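Local coordinates for protein agrin (Gallus gallus, PDB 1PZ7) that acts as a basal lamina protein, probably clustering acetylcholine receptors at the nerve-muscle synapse, through a calcium-binding laminin G domain whose activity is tuned by alternative splicing, at residues A12-D18 against F172-D178; A46-N50 against Y117-R121; T61-W67 against A79-G85; W111-K115 against L125-N129. One frame throughout, in Å; residues are numbered along the deposited sequence.

Contact 1 of 4, residues A12-D18 against F172-D178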
loop_
_atom_site.group_PDB
_atom_site.type_symbol
_atom_site.label_atom_id
_atom_site.label_comp_id
_atom_site.label_asym_id
_atom_site.label_seq_id
_atom_site.Cartn_x
_atom_site.Cartn_y
_atom_site.Cartn_z
ATOM N N ALA A 12 18.785 -7.556 4.095
ATOM C CA ALA A 12 17.436 -7.000 4.100
ATOM C C ALA A 12 16.535 -7.772 5.052
ATOM O O ALA A 12 16.376 -8.983 4.918
ATOM C CB ALA A 12 16.852 -7.030 2.705
ATOM N N GLU A 13 15.941 -7.070 6.012
ATOM C CA GLU A 13 15.024 -7.705 6.948
ATOM C C GLU A 13 13.678 -7.918 6.262
ATOM O O GLU A 13 12.959 -6.961 5.992
ATOM C CB GLU A 13 14.855 -6.852 8.202
ATOM C CG GLU A 13 13.799 -7.384 9.150
ATOM C CD GLU A 13 14.052 -7.000 10.594
ATOM O OE1 GLU A 13 13.795 -7.834 11.489
ATOM O OE2 GLU A 13 14.505 -5.865 10.836
ATOM N N ALA A 14 13.357 -9.175 5.967
ATOM C CA ALA A 14 12.109 -9.514 5.285
ATOM C C ALA A 14 11.101 -10.075 6.273
ATOM O O ALA A 14 11.384 -11.037 6.985
ATOM C CB ALA A 14 12.370 -10.508 4.176
ATOM N N ILE A 15 9.922 -9.466 6.304
ATOM C CA ILE A 15 8.867 -9.855 7.230
ATOM C C ILE A 15 7.804 -10.693 6.524
ATOM O O ILE A 15 7.420 -10.403 5.394
ATOM C CB ILE A 15 8.245 -8.589 7.856
ATOM C CG1 ILE A 15 9.305 -7.818 8.655
ATOM C CG2 ILE A 15 7.058 -8.945 8.731
ATOM C CD1 ILE A 15 9.972 -8.621 9.751
ATOM N N ALA A 16 7.338 -11.732 7.211
ATOM C CA ALA A 16 6.350 -12.652 6.666
ATOM C C ALA A 16 4.947 -12.254 7.088
ATOM O O ALA A 16 4.734 -11.797 8.212
ATOM C CB ALA A 16 6.644 -14.069 7.118
ATOM N N PHE A 17 4.004 -12.451 6.171
ATOM C CA PHE A 17 2.595 -12.153 6.381
ATOM C C PHE A 17 1.818 -13.437 6.132
ATOM O O PHE A 17 1.970 -14.060 5.081
ATOM C CB PHE A 17 2.151 -11.039 5.428
ATOM C CG PHE A 17 2.771 -9.711 5.742
ATOM C CD1 PHE A 17 2.043 -8.731 6.393
ATOM C CD2 PHE A 17 4.096 -9.457 5.428
ATOM C CE1 PHE A 17 2.622 -7.520 6.704
ATOM C CE2 PHE A 17 4.672 -8.250 5.740
ATOM C CZ PHE A 17 3.936 -7.281 6.378
ATOM N N ASP A 18 1.002 -13.844 7.100
ATOM C CA ASP A 18 0.309 -15.128 7.012
ATOM C C ASP A 18 -1.163 -15.040 6.623
ATOM O O ASP A 18 -1.857 -16.051 6.621
ATOM C CB ASP A 18 0.442 -15.880 8.337
ATOM C CG ASP A 18 -0.334 -15.229 9.468
ATOM O OD1 ASP A 18 -0.276 -15.757 10.599
ATOM O OD2 ASP A 18 -1.033 -14.206 9.320
ATOM N N PHE A 172 -2.754 -10.223 2.948
ATOM C CA PHE A 172 -1.624 -10.603 2.121
ATOM C C PHE A 172 -0.911 -11.809 2.712
ATOM O O PHE A 172 -0.678 -11.871 3.917
ATOM C CB PHE A 172 -0.636 -9.444 2.033
ATOM C CG PHE A 172 0.625 -9.773 1.292
ATOM C CD1 PHE A 172 1.838 -9.790 1.948
ATOM C CD2 PHE A 172 0.605 -10.040 -0.064
ATOM C CE1 PHE A 172 3.011 -10.080 1.271
ATOM C CE2 PHE A 172 1.772 -10.334 -0.748
ATOM C CZ PHE A 172 2.978 -10.353 -0.075
ATOM N N ILE A 173 -0.572 -12.772 1.862
ATOM C CA ILE A 173 0.249 -13.902 2.282
ATOM C C ILE A 173 1.526 -13.837 1.460
ATOM O O ILE A 173 1.490 -13.919 0.230
ATOM C CB ILE A 173 -0.455 -15.249 2.069
ATOM C CG1 ILE A 173 -1.722 -15.314 2.924
ATOM C CG2 ILE A 173 0.509 -16.392 2.417
ATOM C CD1 ILE A 173 -2.564 -16.553 2.700
ATOM N N GLY A 174 2.654 -13.668 2.133
ATOM C CA GLY A 174 3.929 -13.555 1.451
ATOM C C GLY A 174 4.911 -12.792 2.312
ATOM O O GLY A 174 4.755 -12.716 3.531
ATOM N N CYS A 175 5.933 -12.227 1.683
ATOM C CA CYS A 175 6.937 -11.471 2.410
ATOM C C CYS A 175 7.113 -10.086 1.839
ATOM O O CYS A 175 6.905 -9.869 0.643
ATOM C CB CYS A 175 8.269 -12.193 2.351
ATOM S SG CYS A 175 8.237 -13.828 3.095
ATOM N N ILE A 176 7.501 -9.153 2.706
ATOM C CA ILE A 176 7.744 -7.774 2.302
ATOM C C ILE A 176 9.056 -7.288 2.898
ATOM O O ILE A 176 9.408 -7.639 4.020
ATOM C CB ILE A 176 6.596 -6.860 2.773
ATOM C CG1 ILE A 176 5.262 -7.368 2.214
ATOM C CG2 ILE A 176 6.860 -5.418 2.347
ATOM C CD1 ILE A 176 4.066 -6.580 2.664
ATOM N N ARG A 177 9.779 -6.475 2.138
ATOM C CA ARG A 177 11.011 -5.870 2.622
ATOM C C ARG A 177 11.223 -4.518 1.959
ATOM O O ARG A 177 10.618 -4.212 0.931
ATOM C CB ARG A 177 12.211 -6.775 2.335
ATOM C CG ARG A 177 12.643 -6.792 0.878
ATOM C CD ARG A 177 13.657 -7.878 0.542
ATOM N NE ARG A 177 14.080 -7.788 -0.855
ATOM C CZ ARG A 177 14.838 -8.684 -1.474
ATOM N NH1 ARG A 177 15.161 -8.502 -2.747
ATOM N NH2 ARG A 177 15.277 -9.756 -0.830
ATOM N N ASP A 178 12.081 -3.716 2.576
ATOM C CA ASP A 178 12.513 -2.430 2.028
ATOM C C ASP A 178 11.369 -1.530 1.584
ATOM O O ASP A 178 11.280 -1.114 0.420
ATOM C CB ASP A 178 13.486 -2.673 0.876
ATOM C CG ASP A 178 14.776 -3.307 1.342
ATOM O OD1 ASP A 178 15.455 -3.966 0.529
ATOM O OD2 ASP A 178 15.196 -3.183 2.513
HETATM O O HOH W 1 15.459 -10.415 2.079
HETATM O O HOH W 2 12.758 -4.269 5.419
#
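Ile15 to Asp18 pair antiparallel with Ile173 to Ile176: Ile15 and Ile176 form one hydrogen-bonded pair, Phe17 and Gly174 the next, and the short strands 15-18 and 175-178 run at 150° to each other. Phe17 carries the apolar side. CD1 of Ile176 lies over one face of its ring, 4.0 Å from the centroid, in a CH-pi contact, while Gly174 O sits at the ring edge. Phe172 turns its own edge toward the Phe17 face in an offset edge-to-face pair, centroids 5.9 Å apart and planes at 60°; its CG stands anti to the backbone N (chi1 175°), which brings CD1 to 3.7 Å from Phe17 CB. Met23 and Leu152 also touch Phe17. On the other side of the sheet Ala16 CB rests against Cys175 SG at 4.3 Å, and that sulfur is tied to Cys201 in a disulfide. Beyond the last direct backbone bond a water continues the ladder, taking the N-H of Asp178 and donating to Glu13 O at 2.8 Å. A second water accepts from Arg177 NH2 at 3.0 Å. The N-terminal strand thus closes against strand 175-181, with its apolar face turned into the core between the two sheets of a laminin G beta sandwich.

Contact 2 of 4, residues A46-N50 against Y117-R121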
loop_
_atom_site.group_PDB
_atom_site.type_symbol
_atom_site.label_atom_id
_atom_site.label_comp_id
_atom_site.label_asym_id
_atom_site.label_seq_id
_atom_site.Cartn_x
_atom_site.Cartn_y
_atom_site.Cartn_z
ATOM N N ALA A 46 -3.764 17.205 4.038
ATOM C CA ALA A 46 -4.225 17.267 2.651
ATOM C C ALA A 46 -3.020 17.039 1.745
ATOM O O ALA A 46 -2.384 17.989 1.290
ATOM C CB ALA A 46 -4.869 18.610 2.361
ATOM N N LEU A 47 -2.715 15.771 1.488
ATOM C CA LEU A 47 -1.507 15.404 0.756
ATOM C C LEU A 47 -1.587 15.590 -0.750
ATOM O O LEU A 47 -2.474 15.056 -1.416
ATOM C CB LEU A 47 -1.133 13.952 1.053
ATOM C CG LEU A 47 -0.843 13.623 2.515
ATOM C CD1 LEU A 47 -0.478 12.159 2.640
ATOM C CD2 LEU A 47 0.275 14.502 3.047
ATOM N N GLN A 48 -0.620 16.331 -1.278
ATOM C CA GLN A 48 -0.509 16.573 -2.702
ATOM C C GLN A 48 -0.014 15.329 -3.421
ATOM O O GLN A 48 -0.337 15.110 -4.585
ATOM C CB GLN A 48 0.480 17.708 -2.949
ATOM C CG GLN A 48 0.050 19.032 -2.361
ATOM C CD GLN A 48 -1.152 19.609 -3.074
ATOM O OE1 GLN A 48 -1.962 20.312 -2.469
ATOM N NE2 GLN A 48 -1.278 19.311 -4.361
ATOM N N SER A 49 0.768 14.511 -2.722
ATOM C CA SER A 49 1.368 13.336 -3.336
ATOM C C SER A 49 1.520 12.161 -2.382
ATOM O O SER A 49 1.346 12.291 -1.167
ATOM C CB SER A 49 2.753 13.689 -3.876
ATOM O OG SER A 49 3.631 14.007 -2.816
ATOM N N ASN A 50 1.822 11.007 -2.970
ATOM C CA ASN A 50 2.148 9.790 -2.235
ATOM C C ASN A 50 3.216 9.075 -3.026
ATOM O O ASN A 50 3.154 9.042 -4.254
ATOM C CB ASN A 50 0.954 8.846 -2.117
ATOM C CG ASN A 50 -0.144 9.381 -1.232
ATOM O OD1 ASN A 50 -0.085 9.278 -0.003
ATOM N ND2 ASN A 50 -1.169 9.932 -1.848
ATOM N N TYR A 117 3.434 5.824 -7.306
ATOM C CA TYR A 117 3.315 7.185 -6.818
ATOM C C TYR A 117 2.140 7.927 -7.424
ATOM O O TYR A 117 1.572 7.532 -8.449
ATOM C CB TYR A 117 4.620 7.969 -6.998
ATOM C CG TYR A 117 5.057 8.232 -8.420
ATOM C CD1 TYR A 117 5.978 7.404 -9.046
ATOM C CD2 TYR A 117 4.588 9.337 -9.122
ATOM C CE1 TYR A 117 6.401 7.651 -10.337
ATOM C CE2 TYR A 117 5.007 9.592 -10.419
ATOM C CZ TYR A 117 5.912 8.746 -11.015
ATOM O OH TYR A 117 6.325 8.999 -12.304
ATOM N N ARG A 118 1.768 9.001 -6.743
ATOM C CA ARG A 118 0.675 9.854 -7.148
ATOM C C ARG A 118 1.097 11.292 -6.903
ATOM O O ARG A 118 1.649 11.602 -5.853
ATOM C CB ARG A 118 -0.581 9.546 -6.332
ATOM C CG ARG A 118 -1.749 10.488 -6.617
ATOM C CD ARG A 118 -2.869 10.433 -5.593
ATOM N NE ARG A 118 -2.415 10.932 -4.298
ATOM C CZ ARG A 118 -2.472 12.199 -3.894
ATOM N NH1 ARG A 118 -2.967 13.151 -4.676
ATOM N NH2 ARG A 118 -2.024 12.514 -2.689
ATOM N N VAL A 119 0.868 12.148 -7.895
ATOM C CA VAL A 119 1.092 13.584 -7.767
ATOM C C VAL A 119 -0.238 14.193 -8.189
ATOM O O VAL A 119 -0.605 14.129 -9.363
ATOM C CB VAL A 119 2.239 14.095 -8.671
ATOM C CG1 VAL A 119 2.392 15.600 -8.539
ATOM C CG2 VAL A 119 3.556 13.399 -8.336
ATOM N N GLN A 120 -0.973 14.737 -7.225
ATOM C CA GLN A 120 -2.308 15.271 -7.473
ATOM C C GLN A 120 -3.163 14.149 -8.077
ATOM O O GLN A 120 -3.260 13.086 -7.476
ATOM C CB GLN A 120 -2.240 16.560 -8.298
ATOM C CG GLN A 120 -1.409 17.618 -7.567
ATOM C CD GLN A 120 -1.592 19.034 -8.075
ATOM O OE1 GLN A 120 -0.741 19.892 -7.829
ATOM N NE2 GLN A 120 -2.698 19.293 -8.757
ATOM N N ARG A 121 -3.752 14.345 -9.252
ATOM C CA ARG A 121 -4.602 13.300 -9.828
ATOM C C ARG A 121 -3.828 12.233 -10.595
ATOM O O ARG A 121 -4.362 11.159 -10.871
ATOM C CB ARG A 121 -5.634 13.920 -10.767
ATOM C CG ARG A 121 -6.522 14.970 -10.115
ATOM C CD ARG A 121 -7.338 15.776 -11.109
ATOM N NE ARG A 121 -7.840 14.921 -12.175
ATOM C CZ ARG A 121 -7.750 15.177 -13.477
ATOM N NH1 ARG A 121 -7.191 16.298 -13.941
ATOM N NH2 ARG A 121 -8.247 14.298 -14.328
#
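The guanidinium of Arg118 lies with Ser49 CA over one face, while Leu47 O and the side-chain amide of Asn50 come to its edge. The group lies beside the end of an antiparallel pairing between strands 45-58 and 112-119 in one sheet of the laminin G sandwich. The planes of the Asn50 amide and the guanidinium are turned 57° from each other. At the other part of the edge, NH2 of Arg118 donates to Leu47 O over 2.9 Å; the bond is nearly straight at hydrogen (164°), and the oxygen lies in the guanidinium plane, although the nitrogen stands well above the plane of the carbonyl. A bend at the third side-chain torsion (chi3 66°) curls the arginine back across the pairing, and its NH1 reaches Gln120 O within its own segment at 2.8 Å. The side chain therefore holds a backbone oxygen of each segment, Leu47 O and Gln120 O.

Ser49 and Val119 form a non-hydrogen-bonded pair. In the adjoining hydrogen-bonded pair, Asn50 N donates to Arg118 O at 2.9 Å and Arg118 N returns the bond to Asn50 O at 2.8 Å. Leu144 and Ile78 touch both Asn50 and Arg118, which are buried here, and the side chain of Arg118 lies about 8 Å from the bound calcium ion. The side chains of Gln48 and Gln120 run alongside each other, pointing the same way with their amide planes steeply inclined to each other. Between the backbones of these two glutamines, Gln120 N donates to Gln48 O at 2.7 Å.

Contact 3 of 4, residues T61-W67 against A79-G85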
loop_
_atom_site.group_PDB
_atom_site.type_symbol
_atom_site.label_atom_id
_atom_site.label_comp_id
_atom_site.label_asym_id
_atom_site.label_seq_id
_atom_site.Cartn_x
_atom_site.Cartn_y
_atom_site.Cartn_z
ATOM N N THR A 61 -2.659 -14.624 -5.472
ATOM C CA THR A 61 -3.305 -14.021 -6.632
ATOM C C THR A 61 -4.308 -12.958 -6.178
ATOM O O THR A 61 -4.862 -12.238 -7.005
ATOM C CB THR A 61 -4.021 -15.068 -7.498
ATOM O OG1 THR A 61 -4.923 -15.836 -6.692
ATOM C CG2 THR A 61 -3.028 -16.069 -8.083
ATOM N N GLN A 62 -4.558 -12.887 -4.870
ATOM C CA GLN A 62 -5.445 -11.875 -4.293
ATOM C C GLN A 62 -4.881 -11.463 -2.940
ATOM O O GLN A 62 -4.508 -12.310 -2.142
ATOM C CB GLN A 62 -6.862 -12.417 -4.073
ATOM C CG GLN A 62 -7.425 -13.289 -5.193
ATOM C CD GLN A 62 -7.927 -12.516 -6.400
ATOM O OE1 GLN A 62 -8.358 -13.120 -7.388
ATOM N NE2 GLN A 62 -7.879 -11.196 -6.331
ATOM N N GLY A 63 -4.814 -10.166 -2.671
ATOM C CA GLY A 63 -4.340 -9.725 -1.374
ATOM C C GLY A 63 -4.079 -8.244 -1.273
ATOM O O GLY A 63 -3.601 -7.627 -2.215
ATOM N N LEU A 64 -4.392 -7.678 -0.114
ATOM C CA LEU A 64 -4.133 -6.272 0.144
ATOM C C LEU A 64 -2.684 -6.096 0.588
ATOM O O LEU A 64 -2.251 -6.688 1.575
ATOM C CB LEU A 64 -5.089 -5.750 1.214
ATOM C CG LEU A 64 -4.942 -4.276 1.597
ATOM C CD1 LEU A 64 -5.150 -3.365 0.389
ATOM C CD2 LEU A 64 -5.932 -3.938 2.679
ATOM N N ILE A 65 -1.939 -5.288 -0.153
ATOM C CA ILE A 65 -0.542 -5.027 0.175
ATOM C C ILE A 65 -0.412 -3.848 1.130
ATOM O O ILE A 65 0.239 -3.942 2.168
ATOM C CB ILE A 65 0.288 -4.744 -1.097
ATOM C CG1 ILE A 65 0.281 -5.963 -2.025
ATOM C CG2 ILE A 65 1.721 -4.355 -0.717
ATOM C CD1 ILE A 65 0.781 -5.672 -3.430
ATOM N N LEU A 66 -1.049 -2.741 0.777
ATOM C CA LEU A 66 -0.896 -1.520 1.538
ATOM C C LEU A 66 -2.152 -0.670 1.401
ATOM O O LEU A 66 -2.758 -0.614 0.331
ATOM C CB LEU A 66 0.359 -0.804 1.016
ATOM C CG LEU A 66 0.726 0.636 1.332
ATOM C CD1 LEU A 66 2.205 0.807 1.030
ATOM C CD2 LEU A 66 -0.095 1.610 0.513
ATOM N N TRP A 67 -2.551 -0.026 2.491
ATOM C CA TRP A 67 -3.690 0.885 2.486
ATOM C C TRP A 67 -3.283 2.131 3.253
ATOM O O TRP A 67 -2.921 2.051 4.419
ATOM C CB TRP A 67 -4.924 0.257 3.136
ATOM C CG TRP A 67 -6.165 1.126 3.056
ATOM C CD1 TRP A 67 -6.446 2.249 3.790
ATOM C CD2 TRP A 67 -7.284 0.934 2.187
ATOM N NE1 TRP A 67 -7.669 2.759 3.427
ATOM C CE2 TRP A 67 -8.205 1.969 2.446
ATOM C CE3 TRP A 67 -7.604 -0.013 1.211
ATOM C CZ2 TRP A 67 -9.414 2.081 1.764
ATOM C CZ3 TRP A 67 -8.806 0.099 0.540
ATOM C CH2 TRP A 67 -9.697 1.135 0.823
ATOM N N ALA A 79 -4.272 2.723 -2.233
ATOM C CA ALA A 79 -3.944 1.368 -1.836
ATOM C C ALA A 79 -3.281 0.588 -2.949
ATOM O O ALA A 79 -3.497 0.868 -4.130
ATOM C CB ALA A 79 -5.202 0.648 -1.392
ATOM N N LEU A 80 -2.469 -0.387 -2.547
ATOM C CA LEU A 80 -1.852 -1.346 -3.453
ATOM C C LEU A 80 -2.416 -2.711 -3.097
ATOM O O LEU A 80 -2.506 -3.063 -1.919
ATOM C CB LEU A 80 -0.337 -1.369 -3.286
ATOM C CG LEU A 80 0.370 -0.052 -3.593
ATOM C CD1 LEU A 80 1.860 -0.161 -3.333
ATOM C CD2 LEU A 80 0.101 0.362 -5.030
ATOM N N ALA A 81 -2.788 -3.486 -4.104
ATOM C CA ALA A 81 -3.351 -4.804 -3.866
ATOM C C ALA A 81 -3.025 -5.705 -5.028
ATOM O O ALA A 81 -2.791 -5.231 -6.132
ATOM C CB ALA A 81 -4.858 -4.710 -3.702
ATOM N N ILE A 82 -3.010 -7.004 -4.770
ATOM C CA ILE A 82 -2.878 -7.985 -5.828
ATOM C C ILE A 82 -4.308 -8.359 -6.171
ATOM O O ILE A 82 -5.042 -8.827 -5.307
ATOM C CB ILE A 82 -2.100 -9.216 -5.346
ATOM C CG1 ILE A 82 -0.700 -8.821 -4.860
ATOM C CG2 ILE A 82 -2.004 -10.245 -6.468
ATOM C CD1 ILE A 82 0.071 -9.966 -4.209
ATOM N N VAL A 83 -4.711 -8.111 -7.409
ATOM C CA VAL A 83 -6.064 -8.411 -7.847
ATOM C C VAL A 83 -5.969 -9.293 -9.072
ATOM O O VAL A 83 -5.447 -8.879 -10.107
ATOM C CB VAL A 83 -6.844 -7.134 -8.193
ATOM C CG1 VAL A 83 -8.223 -7.479 -8.737
ATOM C CG2 VAL A 83 -6.945 -6.230 -6.972
ATOM N N ASP A 84 -6.477 -10.513 -8.953
ATOM C CA ASP A 84 -6.423 -11.478 -10.040
ATOM C C ASP A 84 -4.998 -11.648 -10.581
ATOM O O ASP A 84 -4.793 -11.738 -11.793
ATOM C CB ASP A 84 -7.381 -11.071 -11.170
ATOM C CG ASP A 84 -8.838 -11.057 -10.736
ATOM O OD1 ASP A 84 -9.216 -11.848 -9.850
ATOM O OD2 ASP A 84 -9.688 -10.292 -11.242
ATOM N N GLY A 85 -4.020 -11.689 -9.682
ATOM C CA GLY A 85 -2.642 -11.970 -10.055
ATOM C C GLY A 85 -1.754 -10.809 -10.461
ATOM O O GLY A 85 -0.581 -11.016 -10.783
#
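Backbone hydrogen bonds between Gly63 to Leu66 and Leu80 to Ile82 carry most of this antiparallel pairing, with a break in its register. Leu80 O accepts two N-H groups, from Ile65 at 2.9 Å and from Leu66 at 3.1 Å, both approaching the same face of the carbonyl plane. The Leu66 bond is the straighter, 165° at hydrogen against 143° for Ile65. Leu80 N answers to Leu66 O, and farther along Ile82 N reaches Gly63 O at 2.7 Å. Where the strands end, Gly85 N binds Thr61 O at 2.9 Å and keeps the turn after Val83 beside the other segment.

Apolar packing divides between the two sides of the sheet. On one, the side chains of Ile65 and Ile82 cross at about a right angle, with Ile65 CD1 3.8 Å from Ile82 CG1, while the CB atoms of Leu66 and Leu80 stand abreast; Leu54, Ile56 and Phe52 of strand 45-58 cover this layer. On the other, Ala79 CB meets the six-membered part of the Trp67 indole, 3.6 Å from CE3. The tryptophan extends there because its CG is anti to the backbone N (chi1 -175°), and its ring stacks with Tyr77. Leu64 CD1 also leans toward Ala79 and Ala81. With Ile65 and Leu66 both set opposite Leu80, this is a classic beta bulge in a hairpin of the laminin G sandwich.

Contact 4 of 4, residues W111-K115 against L125-N129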
loop_
_atom_site.group_PDB
_atom_site.type_symbol
_atom_site.label_atom_id
_atom_site.label_comp_id
_atom_site.label_asym_id
_atom_site.label_seq_id
_atom_site.Cartn_x
_atom_site.Cartn_y
_atom_site.Cartn_z
ATOM N N TRP A 111 11.333 -12.286 -5.387
ATOM C CA TRP A 111 11.328 -10.904 -4.945
ATOM C C TRP A 111 11.117 -9.981 -6.140
ATOM O O TRP A 111 11.850 -10.046 -7.135
ATOM C CB TRP A 111 12.634 -10.570 -4.230
ATOM C CG TRP A 111 12.681 -11.122 -2.846
ATOM C CD1 TRP A 111 13.434 -12.170 -2.401
ATOM C CD2 TRP A 111 11.933 -10.661 -1.714
ATOM N NE1 TRP A 111 13.201 -12.389 -1.065
ATOM C CE2 TRP A 111 12.284 -11.473 -0.618
ATOM C CE3 TRP A 111 11.001 -9.636 -1.511
ATOM C CZ2 TRP A 111 11.740 -11.292 0.653
ATOM C CZ3 TRP A 111 10.460 -9.465 -0.249
ATOM C CH2 TRP A 111 10.836 -10.282 0.815
ATOM N N THR A 112 10.111 -9.124 -6.024
ATOM C CA THR A 112 9.709 -8.234 -7.098
ATOM C C THR A 112 9.550 -6.822 -6.565
ATOM O O THR A 112 8.890 -6.605 -5.541
ATOM C CB THR A 112 8.375 -8.708 -7.685
ATOM O OG1 THR A 112 8.488 -10.077 -8.105
ATOM C CG2 THR A 112 8.033 -7.948 -8.959
ATOM N N HIS A 113 10.137 -5.865 -7.274
ATOM C CA HIS A 113 10.088 -4.471 -6.872
ATOM C C HIS A 113 8.806 -3.805 -7.357
ATOM O O HIS A 113 8.324 -4.092 -8.449
ATOM C CB HIS A 113 11.303 -3.733 -7.436
ATOM C CG HIS A 113 11.514 -2.372 -6.850
ATOM N ND1 HIS A 113 11.849 -2.174 -5.527
ATOM C CD2 HIS A 113 11.448 -1.141 -7.409
ATOM C CE1 HIS A 113 11.977 -0.879 -5.296
ATOM N NE2 HIS A 113 11.745 -0.230 -6.422
ATOM N N ILE A 114 8.263 -2.922 -6.524
ATOM C CA ILE A 114 7.074 -2.150 -6.855
ATOM C C ILE A 114 7.371 -0.683 -6.584
ATOM O O ILE A 114 7.855 -0.338 -5.513
ATOM C CB ILE A 114 5.864 -2.582 -5.999
ATOM C CG1 ILE A 114 5.527 -4.056 -6.235
ATOM C CG2 ILE A 114 4.656 -1.699 -6.304
ATOM C CD1 ILE A 114 4.525 -4.610 -5.261
ATOM N N LYS A 115 7.088 0.169 -7.559
ATOM C CA LYS A 115 7.213 1.609 -7.393
ATOM C C LYS A 115 5.875 2.224 -7.779
ATOM O O LYS A 115 5.412 2.083 -8.913
ATOM C CB LYS A 115 8.332 2.171 -8.263
ATOM C CG LYS A 115 8.397 3.685 -8.249
ATOM C CD LYS A 115 9.534 4.212 -9.088
ATOM C CE LYS A 115 10.864 4.039 -8.394
ATOM N NZ LYS A 115 11.951 4.670 -9.180
ATOM N N LEU A 125 2.423 3.446 -11.750
ATOM C CA LEU A 125 2.678 2.161 -11.133
ATOM C C LEU A 125 3.662 1.390 -11.995
ATOM O O LEU A 125 3.462 1.239 -13.202
ATOM C CB LEU A 125 1.385 1.366 -10.993
ATOM C CG LEU A 125 1.540 -0.054 -10.446
ATOM C CD1 LEU A 125 2.081 -0.045 -9.015
ATOM C CD2 LEU A 125 0.210 -0.778 -10.500
ATOM N N GLN A 126 4.739 0.917 -11.377
ATOM C CA GLN A 126 5.732 0.122 -12.085
ATOM C C GLN A 126 6.150 -1.060 -11.247
ATOM O O GLN A 126 6.748 -0.893 -10.187
ATOM C CB GLN A 126 6.986 0.934 -12.434
ATOM C CG GLN A 126 8.047 0.076 -13.133
ATOM C CD GLN A 126 9.368 0.782 -13.372
ATOM O OE1 GLN A 126 10.345 0.148 -13.786
ATOM N NE2 GLN A 126 9.408 2.080 -13.115
ATOM N N VAL A 127 5.851 -2.255 -11.738
ATOM C CA VAL A 127 6.279 -3.476 -11.085
ATOM C C VAL A 127 7.429 -4.027 -11.923
ATOM O O VAL A 127 7.352 -4.052 -13.153
ATOM C CB VAL A 127 5.130 -4.490 -10.995
ATOM C CG1 VAL A 127 5.579 -5.757 -10.289
ATOM C CG2 VAL A 127 3.945 -3.872 -10.272
ATOM N N GLY A 128 8.513 -4.438 -11.276
ATOM C CA GLY A 128 9.657 -4.936 -12.015
ATOM C C GLY A 128 10.174 -3.869 -12.961
ATOM O O GLY A 128 10.291 -2.703 -12.583
ATOM N N ASN A 129 10.472 -4.259 -14.197
ATOM C CA ASN A 129 10.989 -3.317 -15.186
ATOM C C ASN A 129 9.977 -2.968 -16.280
ATOM O O ASN A 129 10.356 -2.503 -17.354
ATOM C CB ASN A 129 12.276 -3.864 -15.815
ATOM C CG ASN A 129 13.341 -4.171 -14.781
ATOM O OD1 ASN A 129 13.808 -3.280 -14.068
ATOM N ND2 ASN A 129 13.727 -5.442 -14.686
#
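Lys115 O takes the N-H of Gln126 at 2.8 Å, the shortest polar bond here. Lys115 N donates in return to Gln126 O at 2.9 Å, completing a hydrogen-bonded antiparallel pair. Two residues farther along, Gly128 N reaches His113 O at 2.9 Å in the straightest of the three bonds (169° at hydrogen). Gly128 has a positive phi of 59°, and the chain departs from the strand here after this last bond.

Between these bonds Ile114 and Val127 face each other as a non-hydrogen-bonded pair, and their side chains share one side of the sheet with Thr112 and Leu125. The tightest apolar meeting is at the end of that row, where the methyl CG2 of Thr112 comes to 3.5 Å from Val127 CG1. Val127 has this branch anti to its own backbone N (chi1 -179°), which carries it out toward the threonine. Thr112 turns its hydroxyl instead to His110 O. The side chains of Ile114 and Leu125 lie side by side, pointing the same way, with Ile114 CG2 4.1 Å from Leu125 CD1. Val87, from the other sheet, touches both Ile114 and Val127, and Ser102 touches Leu125 and Val127. The opposite side bears Lys115, Gln126 and His113, whose NE2 is hydrogen-bonded to Glu53. Strands 112-119 and 122-127 thus make a beta hairpin with one side facing the interior of the laminin G sandwich.

Contacts 1, 2 and 4 lie in one antiparallel sheet, whereas contact 3 is a hairpin of the facing six-stranded sheet. Contacts 2 and 4 share strand 112-119, their centres about 19 Å apart; contact 4 pairs it with its hairpin partner and contact 2 with strand 45-58, which also neighbours strand 175-181 of contact 1. Contact 1 spans most of the chain and encloses the others; contact 3 is nested within contact 2, and the segments of contacts 2 and 4 alternate. Contact 1 touches contact 3 through Phe172 and contact 4 through Trp111, which packs on Cys175. The N-terminal strand is thus joined to the sheet about 26 Å, centre to centre, from contact 2, the contact near the calcium ion.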